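Local coordinates for lactate racemase (Thermoanaerobacterium thermosaccharolyticum, PDB 2YJG), which catalyses the interconversion of D- and L-lactate with the help of a nickel-pincer nucleotide cofactor, at residues A[88-93]-A[97-102]; A[57-62]-A[233-238]; A[41-46]-A[79-84]; A[184-189]-A[225-230]. One frame throughout, in Å; residues are numbered along the deposited sequence.

Overall arrangement
All four contacts involve a strand of the mixed sheet that contains strands 99-104, 66-71, 164-170 and 233-241, or a helix that leads into it or packs on it; contacts 1, 2 and 3 lie on the same side of the chain's centre. Contacts 1 and 2 are closest, their centres about 9 Å apart, and are joined by a salt bridge between Lys93 and Asp58. Contact 3 shares helix 79-91 with contact 1 and meets contact 2 through Leu237, which packs on Val43 and Thr82. Contacts 1 and 4 are nested inside the long loop closed by contact 2, whereas contact 3 crosses it. Contact 4 carries Lys184, the probable cofactor attachment point, and adjoins contact 2 where helix 219-230 runs into strand 233-241.

Contact 1. Residues A[88-93]-A[97-102]; sequences DEIRKK and ANVKIL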
loop_
_atom_site.group_PDB
_atom_site.type_symbol
_atom_site.label_atom_id
_atom_site.label_comp_id
_atom_site.label_asym_id
_atom_site.label_seq_id
_atom_site.Cartn_x
_atom_site.Cartn_y
_atom_site.Cartn_z
ATOM N N ASP A 88 -9.711 -5.426 16.202
ATOM C CA ASP A 88 -11.079 -5.802 16.585
ATOM C C ASP A 88 -11.250 -5.677 18.096
ATOM O O ASP A 88 -12.238 -5.105 18.570
ATOM C CB ASP A 88 -11.435 -7.205 16.102
ATOM C CG ASP A 88 -12.916 -7.519 16.237
ATOM O OD1 ASP A 88 -13.711 -6.870 15.542
ATOM O OD2 ASP A 88 -13.287 -8.415 17.028
ATOM N N GLU A 89 -10.289 -6.206 18.855
ATOM C CA GLU A 89 -10.293 -6.106 20.328
ATOM C C GLU A 89 -10.339 -4.652 20.826
ATOM O O GLU A 89 -11.134 -4.306 21.682
ATOM C CB GLU A 89 -9.039 -6.820 20.886
ATOM C CG GLU A 89 -8.831 -6.746 22.402
ATOM C CD GLU A 89 -9.857 -7.579 23.210
ATOM O OE1 GLU A 89 -10.622 -8.366 22.605
ATOM O OE2 GLU A 89 -9.841 -7.464 24.446
ATOM N N ILE A 90 -9.447 -3.814 20.302
ATOM C CA ILE A 90 -9.493 -2.379 20.520
ATOM C C ILE A 90 -10.888 -1.760 20.255
ATOM O O ILE A 90 -11.272 -0.860 20.990
ATOM C CB ILE A 90 -8.433 -1.663 19.665
ATOM C CG1 ILE A 90 -7.022 -1.908 20.264
ATOM C CG2 ILE A 90 -8.697 -0.155 19.581
ATOM C CD1 ILE A 90 -5.794 -1.683 19.307
ATOM N N ARG A 91 -11.578 -2.223 19.230
ATOM C CA ARG A 91 -12.826 -1.580 18.761
ATOM C C ARG A 91 -14.049 -2.109 19.493
ATOM O O ARG A 91 -15.137 -1.506 19.411
ATOM C CB ARG A 91 -12.974 -1.719 17.249
ATOM C CG ARG A 91 -11.962 -0.802 16.519
ATOM C CD ARG A 91 -11.939 -1.007 14.974
ATOM N NE ARG A 91 -11.144 0.037 14.351
ATOM C CZ ARG A 91 -10.298 -0.097 13.342
ATOM N NH1 ARG A 91 -10.032 -1.274 12.777
ATOM N NH2 ARG A 91 -9.664 0.983 12.905
ATOM N N LYS A 92 -13.864 -3.189 20.253
ATOM C CA LYS A 92 -15.002 -3.849 20.885
ATOM C C LYS A 92 -15.795 -2.887 21.778
ATOM O O LYS A 92 -17.044 -2.916 21.799
ATOM C CB LYS A 92 -14.542 -5.085 21.644
ATOM C CG LYS A 92 -14.400 -6.311 20.786
ATOM C CD LYS A 92 -14.074 -7.505 21.672
ATOM C CE LYS A 92 -13.542 -8.716 20.869
ATOM N NZ LYS A 92 -14.624 -9.585 20.310
ATOM N N LYS A 93 -15.107 -2.028 22.507
ATOM C CA LYS A 93 -15.809 -1.078 23.343
ATOM C C LYS A 93 -15.488 0.367 22.932
ATOM O O LYS A 93 -15.738 1.287 23.680
ATOM C CB LYS A 93 -15.555 -1.385 24.832
ATOM C CG LYS A 93 -16.088 -2.722 25.291
ATOM C CD LYS A 93 -15.770 -2.972 26.813
ATOM C CE LYS A 93 -16.629 -4.093 27.444
ATOM N NZ LYS A 93 -16.167 -4.359 28.849
ATOM N N ALA A 97 -12.481 4.373 17.608
ATOM C CA ALA A 97 -11.098 4.623 17.991
ATOM C C ALA A 97 -10.221 4.982 16.822
ATOM O O ALA A 97 -10.293 4.383 15.747
ATOM C CB ALA A 97 -10.485 3.400 18.719
ATOM N N ASN A 98 -9.415 6.003 17.043
ATOM C CA ASN A 98 -8.318 6.261 16.166
ATOM C C ASN A 98 -7.191 5.338 16.544
ATOM O O ASN A 98 -6.721 5.342 17.707
ATOM C CB ASN A 98 -7.850 7.682 16.277
ATOM C CG ASN A 98 -8.887 8.641 15.879
ATOM O OD1 ASN A 98 -9.330 9.456 16.698
ATOM N ND2 ASN A 98 -9.362 8.514 14.641
ATOM N N VAL A 99 -6.711 4.606 15.559
ATOM C CA VAL A 99 -5.646 3.634 15.796
ATOM C C VAL A 99 -4.578 3.802 14.737
ATOM O O VAL A 99 -4.849 3.592 13.564
ATOM C CB VAL A 99 -6.127 2.202 15.782
ATOM C CG1 VAL A 99 -4.949 1.202 16.187
ATOM C CG2 VAL A 99 -7.219 2.015 16.707
ATOM N N LYS A 100 -3.375 4.170 15.155
ATOM C CA LYS A 100 -2.218 4.280 14.294
ATOM C C LYS A 100 -1.300 3.081 14.478
ATOM O O LYS A 100 -1.051 2.667 15.593
ATOM C CB LYS A 100 -1.448 5.574 14.563
ATOM C CG LYS A 100 -2.052 6.725 13.790
ATOM C CD LYS A 100 -1.316 7.979 13.868
ATOM C CE LYS A 100 -2.291 9.129 13.554
ATOM N NZ LYS A 100 -1.496 10.300 13.232
ATOM N N ILE A 101 -0.795 2.530 13.391
ATOM C CA ILE A 101 0.073 1.380 13.478
ATOM C C ILE A 101 1.442 1.907 13.122
ATOM O O ILE A 101 1.673 2.300 12.000
ATOM C CB ILE A 101 -0.438 0.240 12.564
ATOM C CG1 ILE A 101 -1.850 -0.180 13.007
ATOM C CG2 ILE A 101 0.427 -0.972 12.654
ATOM C CD1 ILE A 101 -2.605 -1.011 11.989
ATOM N N LEU A 102 2.339 1.872 14.081
ATOM C CA LEU A 102 3.684 2.438 13.957
ATOM C C LEU A 102 4.641 1.287 13.760
ATOM O O LEU A 102 4.743 0.436 14.638
ATOM C CB LEU A 102 4.041 3.147 15.265
ATOM C CG LEU A 102 5.426 3.821 15.379
ATOM C CD1 LEU A 102 5.797 4.736 14.144
ATOM C CD2 LEU A 102 5.522 4.521 16.684
HETATM O O HOH W 1 -12.035 2.643 14.758
HETATM O O HOH W 2 -9.878 3.953 12.896
#
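Ile90 and Val99 meet tip to tip, CG2 of Ile90 standing 3.9 Å from CG2 of Val99. The pair belongs to the beta-alpha-beta unit of strand 66-71, helix 79-91 and strand 99-104, at the turn where the helix hands over to its second strand. The same Ile90 methyl also lies 4.1 Å from CB of Ala97, so one branch serves both partners. It can do this because CG2 is anti to the backbone N, with CG1 beside that N (chi1 -74°). On Val99 it is CG2 that answers, the branch lying beside the backbone N, while CG1 takes the anti position.

The polar half of the contact is indirect. Arg91 makes no direct hydrogen bond to Ala97, NH2 being 4.5 Å from its carbonyl O; two waters bridge the gap. One water accepts from Arg91 NE at 2.8 Å and donates to Ala97 O at 2.7 Å. The other lies in the guanidinium plane, at its edge, accepting from Arg91 NH2 at 3.0 Å and donating to Ala97 O at 2.9 Å.

Behind this first shell, Ile90 also packs on Ile66 and Ile68, and Val99 on Ile68, which ties the helix to the neighbouring strand as well. The guanidinium has a second hold in Glu128, a residue of the magnesium site, whose OE2 forms a salt bridge with Arg91 NH1.

Contact 2. Residues A[57-62]-A[233-238]; sequences QDLAEG and LAFILN
Leu59 and Phe235 cross obliquely, and the whole side-chain contact rests on one methyl. CD1 of Leu59 comes to 3.8 Å from CD2 of Phe235 and to 4.0 Å from CB of the same residue, so it sits where the ring joins its stem. Its approach to the ring is slanted. The same methyl lies 3.9 Å from the carbonyl O of Ala234, a van der Waals approach to a backbone oxygen. On the leucine, CG stands beside the backbone N and anti to the carbonyl carbon (chi1 -70°), and chi2 is near 180°, which carries CD1 outward from the helix to the strand. On Phe235, CG is anti to the backbone N instead (chi1 -169°), directing the ring away from that N. The CA atoms nearest one another, those of Leu59 and Ala234, are 8.4 Å apart, a spacing that the leucine side chain spans.

In the fold, this is the short helix 56-59 laid against strand 233-241 of the mixed sheet, where the strand runs parallel to 164-170 and antiparallel to 247-253. Backbone hydrogen bonds between Ala234 and Leu165 and between Phe235 and Ala167 fix the strand within that sheet. The Phe235 side chain also touches Thr53, Val166 and Leu47, the last on helix 39-48. Leu59 itself leans on Lys54, while the preceding Asp58 uses OD1 in a salt bridge with Lys93. Ala60, one residue further on, packs its methyl against Leu164 of strand 164-170.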
loop_
_atom_site.group_PDB
_atom_site.type_symbol
_atom_site.label_atom_id
_atom_site.label_comp_id
_atom_site.label_asym_id
_atom_site.label_seq_id
_atom_site.Cartn_x
_atom_site.Cartn_y
_atom_site.Cartn_z
ATOM N N GLN A 57 -9.605 -4.514 25.213
ATOM C CA GLN A 57 -10.902 -3.827 24.991
ATOM C C GLN A 57 -11.225 -2.812 26.086
ATOM O O GLN A 57 -11.763 -1.752 25.817
ATOM C CB GLN A 57 -12.042 -4.824 24.838
ATOM C CG GLN A 57 -12.387 -5.653 26.066
ATOM C CD GLN A 57 -13.695 -6.426 25.877
ATOM O OE1 GLN A 57 -14.372 -6.262 24.864
ATOM N NE2 GLN A 57 -14.074 -7.248 26.874
ATOM N N ASP A 58 -10.941 -3.170 27.330
ATOM C CA ASP A 58 -11.189 -2.301 28.485
ATOM C C ASP A 58 -10.196 -1.186 28.591
ATOM O O ASP A 58 -10.558 -0.039 28.866
ATOM C CB ASP A 58 -11.223 -3.134 29.763
ATOM C CG ASP A 58 -12.415 -4.051 29.800
ATOM O OD1 ASP A 58 -13.458 -3.675 29.243
ATOM O OD2 ASP A 58 -12.310 -5.162 30.385
ATOM N N LEU A 59 -8.929 -1.483 28.321
ATOM C CA LEU A 59 -7.939 -0.430 28.287
ATOM C C LEU A 59 -8.164 0.641 27.218
ATOM O O LEU A 59 -7.790 1.818 27.410
ATOM C CB LEU A 59 -6.553 -1.047 28.030
ATOM C CG LEU A 59 -5.936 -1.878 29.137
ATOM C CD1 LEU A 59 -4.556 -2.439 28.658
ATOM C CD2 LEU A 59 -5.749 -1.098 30.459
ATOM N N ALA A 60 -8.732 0.216 26.078
ATOM C CA ALA A 60 -8.939 1.073 24.917
ATOM C C ALA A 60 -10.252 1.884 25.002
ATOM O O ALA A 60 -10.496 2.789 24.200
ATOM C CB ALA A 60 -9.012 0.191 23.671
ATOM N N GLU A 61 -11.139 1.474 25.887
ATOM C CA GLU A 61 -12.418 2.178 26.047
ATOM C C GLU A 61 -12.211 3.648 26.415
ATOM O O GLU A 61 -11.479 3.968 27.375
ATOM C CB GLU A 61 -13.275 1.463 27.107
ATOM C CG GLU A 61 -14.733 1.939 27.186
ATOM C CD GLU A 61 -15.613 1.117 28.079
ATOM O OE1 GLU A 61 -15.111 0.446 29.005
ATOM O OE2 GLU A 61 -16.832 1.151 27.863
ATOM N N GLY A 62 -12.875 4.535 25.658
ATOM C CA GLY A 62 -12.802 5.974 25.825
ATOM C C GLY A 62 -11.497 6.657 25.431
ATOM O O GLY A 62 -11.308 7.849 25.724
ATOM N N LEU A 233 4.218 1.833 27.661
ATOM C CA LEU A 233 3.740 0.626 26.995
ATOM C C LEU A 233 2.806 -0.146 27.913
ATOM O O LEU A 233 3.204 -0.771 28.910
ATOM C CB LEU A 233 4.948 -0.246 26.506
ATOM C CG LEU A 233 4.643 -1.519 25.719
ATOM C CD1 LEU A 233 3.852 -1.200 24.415
ATOM C CD2 LEU A 233 5.951 -2.304 25.375
ATOM N N ALA A 234 1.530 -0.128 27.554
ATOM C CA ALA A 234 0.446 -0.560 28.433
ATOM C C ALA A 234 -0.056 -1.982 28.186
ATOM O O ALA A 234 -0.652 -2.631 29.050
ATOM C CB ALA A 234 -0.714 0.437 28.281
ATOM N N PHE A 235 0.189 -2.495 26.995
ATOM C CA PHE A 235 -0.287 -3.822 26.603
ATOM C C PHE A 235 0.577 -4.319 25.431
ATOM O O PHE A 235 0.900 -3.529 24.513
ATOM C CB PHE A 235 -1.756 -3.728 26.166
ATOM C CG PHE A 235 -2.442 -5.036 25.983
ATOM C CD1 PHE A 235 -2.411 -5.701 24.763
ATOM C CD2 PHE A 235 -3.193 -5.584 27.009
ATOM C CE1 PHE A 235 -3.078 -6.893 24.614
ATOM C CE2 PHE A 235 -3.840 -6.736 26.850
ATOM C CZ PHE A 235 -3.818 -7.375 25.645
ATOM N N ILE A 236 0.912 -5.617 25.484
ATOM C CA ILE A 236 1.550 -6.319 24.367
ATOM C C ILE A 236 0.790 -7.600 23.946
ATOM O O ILE A 236 -0.012 -8.179 24.743
ATOM C CB ILE A 236 3.023 -6.631 24.672
ATOM C CG1 ILE A 236 3.145 -7.799 25.664
ATOM C CG2 ILE A 236 3.789 -5.327 25.126
ATOM C CD1 ILE A 236 4.627 -8.339 25.797
ATOM N N LEU A 237 0.984 -8.011 22.690
ATOM C CA LEU A 237 0.571 -9.347 22.214
ATOM C C LEU A 237 1.858 -9.833 21.607
ATOM O O LEU A 237 2.378 -9.207 20.677
ATOM C CB LEU A 237 -0.547 -9.288 21.175
ATOM C CG LEU A 237 -0.720 -10.574 20.362
ATOM C CD1 LEU A 237 -1.206 -11.698 21.283
ATOM C CD2 LEU A 237 -1.579 -10.453 19.124
ATOM N N ASN A 238 2.430 -10.878 22.170
ATOM C CA ASN A 238 3.634 -11.496 21.556
ATOM C C ASN A 238 3.359 -12.967 21.220
ATOM O O ASN A 238 2.846 -13.687 22.059
ATOM C CB ASN A 238 4.830 -11.442 22.504
ATOM C CG ASN A 238 5.542 -10.115 22.526
ATOM O OD1 ASN A 238 5.122 -9.099 21.944
ATOM N ND2 ASN A 238 6.633 -10.113 23.232
#

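Contact 3. Residues A[41-46]-A[79-84]; sequences DIVKRA and SRITLP. With SO4 (sulfate ion), chain D.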
loop_
_atom_site.group_PDB
_atom_site.type_symbol
_atom_site.label_atom_id
_atom_site.label_comp_id
_atom_site.label_asym_id
_atom_site.label_seq_id
_atom_site.Cartn_x
_atom_site.Cartn_y
_atom_site.Cartn_z
ATOM N N ASP A 41 -7.322 -18.690 16.897
ATOM C CA ASP A 41 -7.788 -19.040 18.204
ATOM C C ASP A 41 -6.706 -18.972 19.250
ATOM O O ASP A 41 -6.980 -18.715 20.405
ATOM C CB ASP A 41 -8.456 -20.435 18.195
ATOM C CG ASP A 41 -9.872 -20.390 17.584
ATOM O OD1 ASP A 41 -10.430 -19.309 17.470
ATOM O OD2 ASP A 41 -10.389 -21.426 17.154
ATOM N N ILE A 42 -5.461 -19.227 18.878
ATOM C CA ILE A 42 -4.382 -19.124 19.882
ATOM C C ILE A 42 -4.256 -17.672 20.285
ATOM O O ILE A 42 -4.150 -17.353 21.461
ATOM C CB ILE A 42 -3.059 -19.657 19.317
ATOM C CG1 ILE A 42 -3.115 -21.171 19.219
ATOM C CG2 ILE A 42 -1.920 -19.229 20.183
ATOM C CD1 ILE A 42 -1.947 -21.729 18.557
ATOM N N VAL A 43 -4.274 -16.783 19.287
ATOM C CA VAL A 43 -4.207 -15.354 19.513
ATOM C C VAL A 43 -5.385 -14.844 20.363
ATOM O O VAL A 43 -5.170 -14.202 21.370
ATOM C CB VAL A 43 -4.064 -14.539 18.195
ATOM C CG1 VAL A 43 -4.039 -13.051 18.500
ATOM C CG2 VAL A 43 -2.808 -14.975 17.463
ATOM N N LYS A 44 -6.623 -15.182 20.002
ATOM C CA LYS A 44 -7.782 -14.748 20.792
ATOM C C LYS A 44 -7.721 -15.234 22.244
ATOM O O LYS A 44 -8.045 -14.492 23.171
ATOM C CB LYS A 44 -9.083 -15.233 20.164
ATOM C CG LYS A 44 -9.537 -14.538 18.899
ATOM C CD LYS A 44 -10.383 -13.306 19.242
ATOM C CE LYS A 44 -11.664 -13.614 20.064
ATOM N NZ LYS A 44 -11.998 -12.676 21.284
ATOM N N ARG A 45 -7.305 -16.475 22.451
ATOM C CA ARG A 45 -7.135 -16.994 23.809
ATOM C C ARG A 45 -6.232 -16.083 24.626
ATOM O O ARG A 45 -6.558 -15.738 25.761
ATOM C CB ARG A 45 -6.570 -18.441 23.792
ATOM C CG ARG A 45 -6.394 -19.112 25.163
ATOM C CD ARG A 45 -5.721 -20.501 25.086
ATOM N NE ARG A 45 -4.355 -20.422 24.567
ATOM C CZ ARG A 45 -3.498 -21.440 24.441
ATOM N NH1 ARG A 45 -3.825 -22.673 24.831
ATOM N NH2 ARG A 45 -2.283 -21.208 23.930
ATOM N N ALA A 46 -5.092 -15.703 24.051
ATOM C CA ALA A 46 -4.180 -14.766 24.719
ATOM C C ALA A 46 -4.874 -13.479 25.058
ATOM O O ALA A 46 -4.773 -12.984 26.165
ATOM C CB ALA A 46 -2.964 -14.447 23.822
ATOM N N SER A 79 1.687 -10.630 11.002
ATOM C CA SER A 79 0.747 -9.559 11.297
ATOM C C SER A 79 -0.575 -9.597 10.546
ATOM O O SER A 79 -1.527 -8.947 10.969
ATOM C CB SER A 79 1.427 -8.195 11.139
ATOM O OG SER A 79 2.570 -8.083 11.968
ATOM N N ARG A 80 -0.641 -10.295 9.404
ATOM C CA ARG A 80 -1.928 -10.485 8.740
ATOM C C ARG A 80 -2.927 -11.169 9.678
ATOM O O ARG A 80 -4.112 -11.039 9.529
ATOM C CB ARG A 80 -1.767 -11.313 7.442
ATOM C CG ARG A 80 -1.034 -10.634 6.333
ATOM C CD ARG A 80 -0.441 -11.683 5.332
ATOM N NE ARG A 80 0.240 -11.073 4.168
ATOM C CZ ARG A 80 -0.365 -10.580 3.073
ATOM N NH1 ARG A 80 -1.684 -10.572 2.957
ATOM N NH2 ARG A 80 0.362 -10.059 2.076
ATOM N N ILE A 81 -2.433 -11.957 10.626
ATOM C CA ILE A 81 -3.295 -12.647 11.552
ATOM C C ILE A 81 -3.509 -11.794 12.805
ATOM O O ILE A 81 -4.644 -11.569 13.251
ATOM C CB ILE A 81 -2.726 -13.995 11.935
ATOM C CG1 ILE A 81 -2.736 -14.957 10.713
ATOM C CG2 ILE A 81 -3.545 -14.528 13.117
ATOM C CD1 ILE A 81 -1.881 -16.221 10.884
ATOM N N THR A 82 -2.423 -11.262 13.336
ATOM C CA THR A 82 -2.456 -10.633 14.654
ATOM C C THR A 82 -3.049 -9.229 14.660
ATOM O O THR A 82 -3.828 -8.912 15.543
ATOM C CB THR A 82 -1.044 -10.569 15.261
ATOM O OG1 THR A 82 -0.176 -9.920 14.338
ATOM C CG2 THR A 82 -0.519 -11.983 15.606
ATOM N N LEU A 83 -2.714 -8.402 13.668
ATOM C CA LEU A 83 -3.245 -7.024 13.648
ATOM C C LEU A 83 -4.781 -6.913 13.579
ATOM O O LEU A 83 -5.335 -6.123 14.345
ATOM C CB LEU A 83 -2.569 -6.213 12.567
ATOM C CG LEU A 83 -1.149 -5.793 12.947
ATOM C CD1 LEU A 83 -0.469 -5.113 11.747
ATOM C CD2 LEU A 83 -1.150 -4.840 14.259
ATOM N N PRO A 84 -5.463 -7.701 12.694
ATOM C CA PRO A 84 -6.924 -7.590 12.721
ATOM C C PRO A 84 -7.539 -7.966 14.062
ATOM O O PRO A 84 -8.610 -7.439 14.444
ATOM C CB PRO A 84 -7.368 -8.578 11.661
ATOM C CG PRO A 84 -6.309 -8.576 10.664
ATOM C CD PRO A 84 -5.021 -8.465 11.502
HETATM S S SO4 D . -2.497 -9.153 -0.588
HETATM O O1 SO4 D . -3.484 -9.506 0.402
HETATM O O2 SO4 D . -2.753 -9.671 -1.909
HETATM O O3 SO4 D . -2.325 -7.719 -0.706
HETATM O O4 SO4 D . -1.194 -9.619 -0.176
#
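Val43 of helix 39-48 touches Ile81 and Thr82 of helix 79-91, and the one flat group here, the Arg80 guanidinium, points elsewhere and meets a sulfate at its edge. The sulfur lies in the guanidinium plane, and oxygen O4 near it. Arg80 NH2 donates to sulfate O4 at 2.8 Å, with an N-H...O angle of 159°. NH1 adds weak bonds of 3.3 Å to sulfate O4 and to sulfate O1; the bond to O1 is nearly straight at 169°, that to O4 bent. CG beside the backbone N (chi1 -68°) and a chain extended from CG to NE carry the group well clear of Val43. The ion, probably from the crystallisation liquor, is also held by Lys117 and by the backbone N of Glu122, and Arg80 NH2 has a second acceptor in Ala118 O.

The helix-to-helix contact is apolar and slight, burying 93 Å². Val43 CG2 lies 4.4 Å from Ile81 CG2 and 4.2 Å from Thr82 CG2. The Thr82 hydroxyl is hydrogen-bonded to Glu168, which also receives a hydrogen bond from Ser79.

Leu237 of strand 233-241 packs on both Val43 and Thr82, and Val43 further meets Ile247 of strand 247-253. Two helices of the lactate racemase N-terminal domain thus pack together on its mixed sheet, meeting at Leu237, with 79-91 the crossover helix between strands 66-71 and 99-104.

Contact 4. Residues A[184-189]-A[225-230]; sequences KSILPG and IYAAKK. With EDO (1,2-ethanediol), chain F.
Ile186 and Leu187 pack on two alanines of helix 219-230, and the segments meet without hydrogen bonds, by van der Waals contacts. Two branches of Ile186 divide the work. CG1, beside the backbone N (chi1 -50°), lies 3.9 Å from Ala228 CA and 4.0 Å from Ala228 CB. CG2, anti to that N, settles on the helix backbone, 3.8 Å from Ala227 O, with Ala227 CB at 4.1 Å. Leu187 adds its CB, 3.9 Å from Ala227 CB, and CD2 comes almost as near to the same methyl. The small alanines let the loop approach closely: the CA atoms of Ile186 and Ala228 are 5.7 Å apart. With a glycine here both branches would vanish, and a gap would probably open over Ala227 and Ala228, leaving the loop less firmly seated.

The loop's own polar interactions include a bond from Gly189 N to Lys184 O at 3.0 Å, closing the turn that also contains the cis peptide before Pro188. Lys184, by similarity the covalent attachment point of the nickel cofactor, has its CB pointing away from the helix. Its NZ donates at 2.7 Å to O1 of an ethanediol, probably from the crystallisation liquor.

Ile186 also packs on Ile69, Leu165 and Ile155, while Ala227 rests on Leu153. Loop and helix thus meet beside strands 66-71, 164-170 and 152-156.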
loop_
_atom_site.group_PDB
_atom_site.type_symbol
_atom_site.label_atom_id
_atom_site.label_comp_id
_atom_site.label_asym_id
_atom_site.label_seq_id
_atom_site.Cartn_x
_atom_site.Cartn_y
_atom_site.Cartn_z
ATOM N N LYS A 184 11.464 -4.627 23.486
ATOM C CA LYS A 184 12.227 -4.300 22.260
ATOM C C LYS A 184 11.450 -3.522 21.199
ATOM O O LYS A 184 12.041 -2.906 20.279
ATOM C CB LYS A 184 12.879 -5.549 21.628
ATOM C CG LYS A 184 14.214 -5.882 22.235
ATOM C CD LYS A 184 15.064 -6.905 21.439
ATOM C CE LYS A 184 15.794 -6.256 20.296
ATOM N NZ LYS A 184 16.684 -7.250 19.686
ATOM N N SER A 185 10.134 -3.557 21.292
ATOM C CA SER A 185 9.309 -2.675 20.458
ATOM C C SER A 185 9.620 -1.180 20.746
ATOM O O SER A 185 9.366 -0.337 19.892
ATOM C CB SER A 185 7.826 -2.984 20.650
ATOM O OG SER A 185 7.532 -4.295 20.191
ATOM N N ILE A 186 10.099 -0.858 21.951
ATOM C CA ILE A 186 10.445 0.499 22.302
ATOM C C ILE A 186 11.911 0.786 22.020
ATOM O O ILE A 186 12.202 1.679 21.248
ATOM C CB ILE A 186 10.132 0.842 23.750
ATOM C CG1 ILE A 186 8.693 0.429 24.088
ATOM C CG2 ILE A 186 10.518 2.306 24.055
ATOM C CD1 ILE A 186 7.559 1.212 23.340
ATOM N N LEU A 187 12.820 0.014 22.626
ATOM C CA LEU A 187 14.244 0.211 22.420
ATOM C C LEU A 187 14.813 -1.168 22.036
ATOM O O LEU A 187 14.814 -2.079 22.848
ATOM C CB LEU A 187 14.886 0.749 23.701
ATOM C CG LEU A 187 16.393 0.994 23.750
ATOM C CD1 LEU A 187 16.830 2.052 22.754
ATOM C CD2 LEU A 187 16.895 1.311 25.185
ATOM N N PRO A 188 15.243 -1.345 20.772
ATOM C CA PRO A 188 15.465 -0.308 19.787
ATOM C C PRO A 188 14.300 0.151 18.895
ATOM O O PRO A 188 14.465 1.117 18.131
ATOM C CB PRO A 188 16.566 -0.915 18.936
ATOM C CG PRO A 188 16.236 -2.482 18.940
ATOM C CD PRO A 188 15.504 -2.703 20.235
ATOM N N GLY A 189 13.158 -0.521 18.930
ATOM C CA GLY A 189 12.219 -0.473 17.826
ATOM C C GLY A 189 11.756 0.895 17.342
ATOM O O GLY A 189 11.662 1.136 16.117
ATOM N N ILE A 225 13.843 -2.324 29.452
ATOM C CA ILE A 225 12.711 -2.471 30.364
ATOM C C ILE A 225 12.327 -1.083 30.876
ATOM O O ILE A 225 11.137 -0.710 30.897
ATOM C CB ILE A 225 13.063 -3.447 31.478
ATOM C CG1 ILE A 225 12.983 -4.884 30.936
ATOM C CG2 ILE A 225 12.191 -3.220 32.722
ATOM C CD1 ILE A 225 11.630 -5.295 30.489
ATOM N N TYR A 226 13.349 -0.313 31.248
ATOM C CA TYR A 226 13.092 1.041 31.732
ATOM C C TYR A 226 12.530 1.920 30.651
ATOM O O TYR A 226 11.544 2.658 30.905
ATOM C CB TYR A 226 14.346 1.642 32.285
ATOM C CG TYR A 226 14.166 3.000 32.888
ATOM C CD1 TYR A 226 14.240 4.174 32.113
ATOM C CD2 TYR A 226 14.022 3.129 34.266
ATOM C CE1 TYR A 226 14.143 5.434 32.728
ATOM C CE2 TYR A 226 13.938 4.359 34.863
ATOM C CZ TYR A 226 13.979 5.497 34.108
ATOM O OH TYR A 226 13.852 6.688 34.806
ATOM N N ALA A 227 13.114 1.846 29.438
ATOM C CA ALA A 227 12.577 2.530 28.233
ATOM C C ALA A 227 11.124 2.234 28.012
ATOM O O ALA A 227 10.345 3.159 27.720
ATOM C CB ALA A 227 13.380 2.169 26.951
ATOM N N ALA A 228 10.728 0.966 28.125
ATOM C CA ALA A 228 9.315 0.590 27.886
ATOM C C ALA A 228 8.390 1.214 28.945
ATOM O O ALA A 228 7.286 1.734 28.630
ATOM C CB ALA A 228 9.155 -0.931 27.853
ATOM N N LYS A 229 8.821 1.141 30.213
ATOM C CA LYS A 229 8.096 1.799 31.319
ATOM C C LYS A 229 7.894 3.290 31.110
ATOM O O LYS A 229 6.750 3.788 31.243
ATOM C CB LYS A 229 8.778 1.569 32.689
ATOM C CG LYS A 229 9.010 0.123 32.995
ATOM C CD LYS A 229 8.756 -0.273 34.467
ATOM C CE LYS A 229 9.795 0.317 35.433
ATOM N NZ LYS A 229 9.990 -0.585 36.661
ATOM N N LYS A 230 8.967 3.987 30.733
ATOM C CA LYS A 230 8.943 5.424 30.516
ATOM C C LYS A 230 8.103 5.797 29.301
ATOM O O LYS A 230 7.634 6.929 29.211
ATOM C CB LYS A 230 10.340 6.005 30.236
ATOM C CG LYS A 230 11.318 6.174 31.400
ATOM C CD LYS A 230 10.749 6.994 32.552
ATOM C CE LYS A 230 11.114 8.466 32.546
ATOM N NZ LYS A 230 10.833 9.005 33.906
HETATM C C1 EDO F . 18.932 -6.292 16.701
HETATM O O1 EDO F . 17.949 -6.012 17.705
HETATM C C2 EDO F . 20.258 -6.640 17.336
HETATM O O2 EDO F . 21.261 -5.788 16.775
#